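Local coordinates for PCP domain (Thermobifida fusca, PDB 7KW3), which probably acts as the peptidyl carrier domain of a non-ribosomal peptide synthetase, holding amino acid and peptide intermediates as thioesters on a phosphopantetheine arm, at residues G36-S39 and V40-L43; E55-A58 and R59-F62. All coordinates share one frame; numbering follows the deposited sequence.

Contact 1: residues G36-S39 and V40-L43; sequences GGDS and VLTL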
loop_
_atom_site.group_PDB
_atom_site.type_symbol
_atom_site.label_atom_id
_atom_site.label_comp_id
_atom_site.label_asym_id
_atom_site.label_seq_id
_atom_site.Cartn_x
_atom_site.Cartn_y
_atom_site.Cartn_z
ATOM N N GLY A 36 2.268 -3.277 -11.521
ATOM C CA GLY A 36 1.041 -3.419 -12.268
ATOM C C GLY A 36 -0.134 -2.592 -11.785
ATOM O O GLY A 36 -1.257 -2.832 -12.241
ATOM N N GLY A 37 0.077 -1.629 -10.890
ATOM C CA GLY A 37 -1.029 -0.816 -10.414
ATOM C C GLY A 37 -1.625 0.057 -11.507
ATOM O O GLY A 37 -0.986 0.382 -12.505
ATOM N N ASP A 38 -2.887 0.427 -11.308
ATOM C CA ASP A 38 -3.597 1.367 -12.174
ATOM C C ASP A 38 -4.756 1.955 -11.369
ATOM O O ASP A 38 -4.903 1.665 -10.177
ATOM C CB ASP A 38 -4.073 0.676 -13.460
ATOM C CG ASP A 38 -5.058 -0.467 -13.186
ATOM O OD1 ASP A 38 -5.587 -0.578 -12.052
ATOM O OD2 ASP A 38 -5.297 -1.268 -14.113
ATOM N N SER A 39 -5.618 2.729 -12.037
ATOM C CA SER A 39 -6.689 3.435 -11.331
ATOM C C SER A 39 -7.627 2.478 -10.608
ATOM O O SER A 39 -8.011 2.734 -9.462
ATOM C CB SER A 39 -7.475 4.312 -12.299
ATOM O OG SER A 39 -6.728 5.463 -12.640
ATOM N N VAL A 40 -8.009 1.372 -11.256
ATOM C CA VAL A 40 -8.877 0.392 -10.610
ATOM C C VAL A 40 -8.203 -0.172 -9.366
ATOM O O VAL A 40 -8.795 -0.237 -8.281
ATOM C CB VAL A 40 -9.245 -0.738 -11.589
ATOM C CG1 VAL A 40 -10.154 -1.725 -10.899
ATOM C CG2 VAL A 40 -9.895 -0.191 -12.870
ATOM N N LEU A 41 -6.955 -0.605 -9.509
ATOM C CA LEU A 41 -6.290 -1.238 -8.381
ATOM C C LEU A 41 -5.966 -0.232 -7.285
ATOM O O LEU A 41 -5.897 -0.610 -6.108
ATOM C CB LEU A 41 -5.035 -1.957 -8.861
ATOM C CG LEU A 41 -5.344 -3.075 -9.860
ATOM C CD1 LEU A 41 -4.066 -3.751 -10.318
ATOM C CD2 LEU A 41 -6.300 -4.094 -9.249
ATOM N N THR A 42 -5.775 1.042 -7.649
ATOM C CA THR A 42 -5.553 2.083 -6.648
ATOM C C THR A 42 -6.794 2.261 -5.785
ATOM O O THR A 42 -6.708 2.319 -4.551
ATOM C CB THR A 42 -5.180 3.404 -7.331
ATOM O OG1 THR A 42 -3.922 3.273 -7.995
ATOM C CG2 THR A 42 -5.075 4.535 -6.318
ATOM N N LEU A 43 -7.960 2.345 -6.429
ATOM C CA LEU A 43 -9.225 2.388 -5.708
ATOM C C LEU A 43 -9.312 1.247 -4.701
ATOM O O LEU A 43 -9.669 1.455 -3.538
ATOM C CB LEU A 43 -10.390 2.329 -6.700
ATOM C CG LEU A 43 -11.774 2.622 -6.115
ATOM C CD1 LEU A 43 -11.828 4.061 -5.663
ATOM C CD2 LEU A 43 -12.881 2.368 -7.108
#

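Contact 2: residues E55-A58 and R59-F62; sequences EISA and RHVF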
loop_
_atom_site.group_PDB
_atom_site.type_symbol
_atom_site.label_atom_id
_atom_site.label_comp_id
_atom_site.label_asym_id
_atom_site.label_seq_id
_atom_site.Cartn_x
_atom_site.Cartn_y
_atom_site.Cartn_z
ATOM N N GLU A 55 -5.524 4.982 6.763
ATOM C CA GLU A 55 -6.249 5.916 5.916
ATOM C C GLU A 55 -5.285 6.532 4.913
ATOM O O GLU A 55 -4.336 7.215 5.308
ATOM C CB GLU A 55 -6.888 7.013 6.763
ATOM C CG GLU A 55 -8.379 6.977 6.776
ATOM C CD GLU A 55 -8.979 8.277 7.250
ATOM O OE1 GLU A 55 -9.682 8.928 6.452
ATOM O OE2 GLU A 55 -8.750 8.646 8.421
ATOM N N ILE A 56 -5.533 6.297 3.626
ATOM C CA ILE A 56 -4.795 6.944 2.551
ATOM C C ILE A 56 -5.785 7.398 1.490
ATOM O O ILE A 56 -6.948 6.986 1.472
ATOM C CB ILE A 56 -3.739 6.023 1.910
ATOM C CG1 ILE A 56 -4.378 4.694 1.515
ATOM C CG2 ILE A 56 -2.558 5.831 2.852
ATOM C CD1 ILE A 56 -3.469 3.773 0.731
ATOM N N SER A 57 -5.303 8.257 0.597
ATOM C CA SER A 57 -6.050 8.671 -0.582
ATOM C C SER A 57 -5.411 8.122 -1.853
ATOM O O SER A 57 -4.232 7.748 -1.885
ATOM C CB SER A 57 -6.120 10.193 -0.683
ATOM O OG SER A 57 -4.853 10.705 -1.075
ATOM N N ALA A 58 -6.213 8.111 -2.923
ATOM C CA ALA A 58 -5.681 7.801 -4.244
ATOM C C ALA A 58 -4.530 8.731 -4.602
ATOM O O ALA A 58 -3.532 8.292 -5.179
ATOM C CB ALA A 58 -6.793 7.894 -5.297
ATOM N N ARG A 59 -4.657 10.028 -4.282
ATOM C CA ARG A 59 -3.569 10.966 -4.547
ATOM C C ARG A 59 -2.294 10.568 -3.807
ATOM O O ARG A 59 -1.189 10.726 -4.338
ATOM C CB ARG A 59 -3.987 12.396 -4.183
ATOM C CG ARG A 59 -4.662 13.110 -5.338
ATOM C CD ARG A 59 -4.938 14.572 -5.078
ATOM N NE ARG A 59 -5.685 15.124 -6.200
ATOM C CZ ARG A 59 -7.006 15.044 -6.333
ATOM N NH1 ARG A 59 -7.736 14.447 -5.397
ATOM N NH2 ARG A 59 -7.600 15.573 -7.398
ATOM N N HIS A 60 -2.423 10.047 -2.584
ATOM C CA HIS A 60 -1.251 9.542 -1.870
ATOM C C HIS A 60 -0.565 8.430 -2.653
ATOM O O HIS A 60 0.669 8.402 -2.764
ATOM C CB HIS A 60 -1.652 9.036 -0.479
ATOM C CG HIS A 60 -2.081 10.119 0.458
ATOM N ND1 HIS A 60 -2.988 9.906 1.472
ATOM C CD2 HIS A 60 -1.719 11.422 0.541
ATOM C CE1 HIS A 60 -3.166 11.031 2.143
ATOM N NE2 HIS A 60 -2.408 11.967 1.598
ATOM N N VAL A 61 -1.349 7.504 -3.208
ATOM C CA VAL A 61 -0.766 6.385 -3.938
ATOM C C VAL A 61 -0.028 6.876 -5.178
ATOM O O VAL A 61 1.112 6.471 -5.438
ATOM C CB VAL A 61 -1.856 5.362 -4.289
ATOM C CG1 VAL A 61 -1.290 4.251 -5.179
ATOM C CG2 VAL A 61 -2.471 4.807 -2.997
ATOM N N PHE A 62 -0.651 7.775 -5.950
ATOM C CA PHE A 62 0.003 8.252 -7.162
ATOM C C PHE A 62 1.257 9.052 -6.836
ATOM O O PHE A 62 2.258 8.959 -7.554
ATOM C CB PHE A 62 -0.983 9.067 -8.008
ATOM C CG PHE A 62 -1.959 8.210 -8.782
ATOM C CD1 PHE A 62 -1.645 7.745 -10.057
ATOM C CD2 PHE A 62 -3.174 7.848 -8.230
ATOM C CE1 PHE A 62 -2.536 6.946 -10.771
ATOM C CE2 PHE A 62 -4.062 7.059 -8.923
ATOM C CZ PHE A 62 -3.744 6.600 -10.202
#

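Contact 1: residues G36-S39 and V40-L43
Loop residues Gly36-Asp38 run into the first turn of helix 39-51, and the chain bends enough to bring Asp38 CA within 5.3 Å of Leu41 CA. Asp38 is the N-cap. Its CG sits between the backbone N and the carbonyl carbon (chi1 62°), which swings the carboxylate back over the open end of the helix. There OD1 takes the N-H of Leu41 almost head-on, with OD1 2.9 Å from Leu41 N and an N-H...O angle of 171°. The same oxygen rests against the Leu41 side chain, 3.3 Å from CG. Asp38 also works through its carbonyl: O accepts Thr42 N at 2.7 Å nearly in line with the C=O bond, and Thr42 OG1 at 2.9 Å from well above the carbonyl plane, so two bonds from one residue grip this oxygen. Gly36-Ser39 is the GGxS signature of carrier proteins, whose serine receives the phosphopantetheine arm; by that family rule Ser39 is the probable attachment site. Its CB is directed away from Val40-Leu43 and OG stands beside its own backbone N, while its carbonyl O accepts Leu43 N at 3.1 Å in the first helical turn. Gly36 adopts a positive phi of 108°, at which a CB would press on the preceding carbonyl oxygen. Its own O meets the CD1 methyl of Leu41 at 3.5 Å. Leu41 packs on Val20 and Leu21 of helix 8-21 and on Phe32 of the preceding loop, which also touches buried Thr42.

Contact 2: residues E55-A58 and R59-F62
A capping box links Ser57 and His60 at the start of helix 58-63: each side chain accepts the other's backbone N-H. Ser57 OG, at the N-cap, takes His60 N at 2.9 Å. The return bond is made by the imidazole, followed here from its root. His60 CB lies 3.2 Å from Ser57 O. CG, beside its own backbone N and anti to the carbonyl carbon (chi1 -68°), turns the ring back toward Ser57 and lies 3.2 Å from Ser57 OG, which stands over one face, offset toward the rim; Ser57 CB adds a CH-pi contact. ND1 accepts Ser57 N at 3.0 Å, the donor 39° out of the ring plane; since ND1 accepts, a neutral ring would probably carry its proton on NE2. CD2 and CE1 each lie 3.6 Å from Ser57 OG, NE2 at the tip slightly farther, and the ring also touches Leu70 and Val73. A leucine in place of His60 would probably leave Ser57 N without its side-chain acceptor and the hydroxyl without the flat ring beneath it. Ile56 CD1 meets Val61 CG2 at 4.0 Å, and both residues pack on Leu70 too. Phe62 turns a ring edge to the backbone, placing CD2 3.1 Å from Ala58 O.

In the fold
Both contacts are helix starts, one opening helix 39-51 and the other helix 58-63, and their centres lie about 11 Å apart within the helical carrier-protein fold. They meet through Thr42 of contact 1, whose CG2 methyl packs among three residues of contact 2, at 3.8 Å from Phe62 CE2 and 3.9 Å from both Val61 CB and Ala58 CB. Phe62 also reaches the probable phosphopantetheine site: its CZ is 4.0 Å from Ser39 OG, so the short helix flanks the place where the arm would be attached. Phe33, in the loop before contact 1, meets the Phe62 ring and also touches Thr42 and Val61, extending this apolar junction.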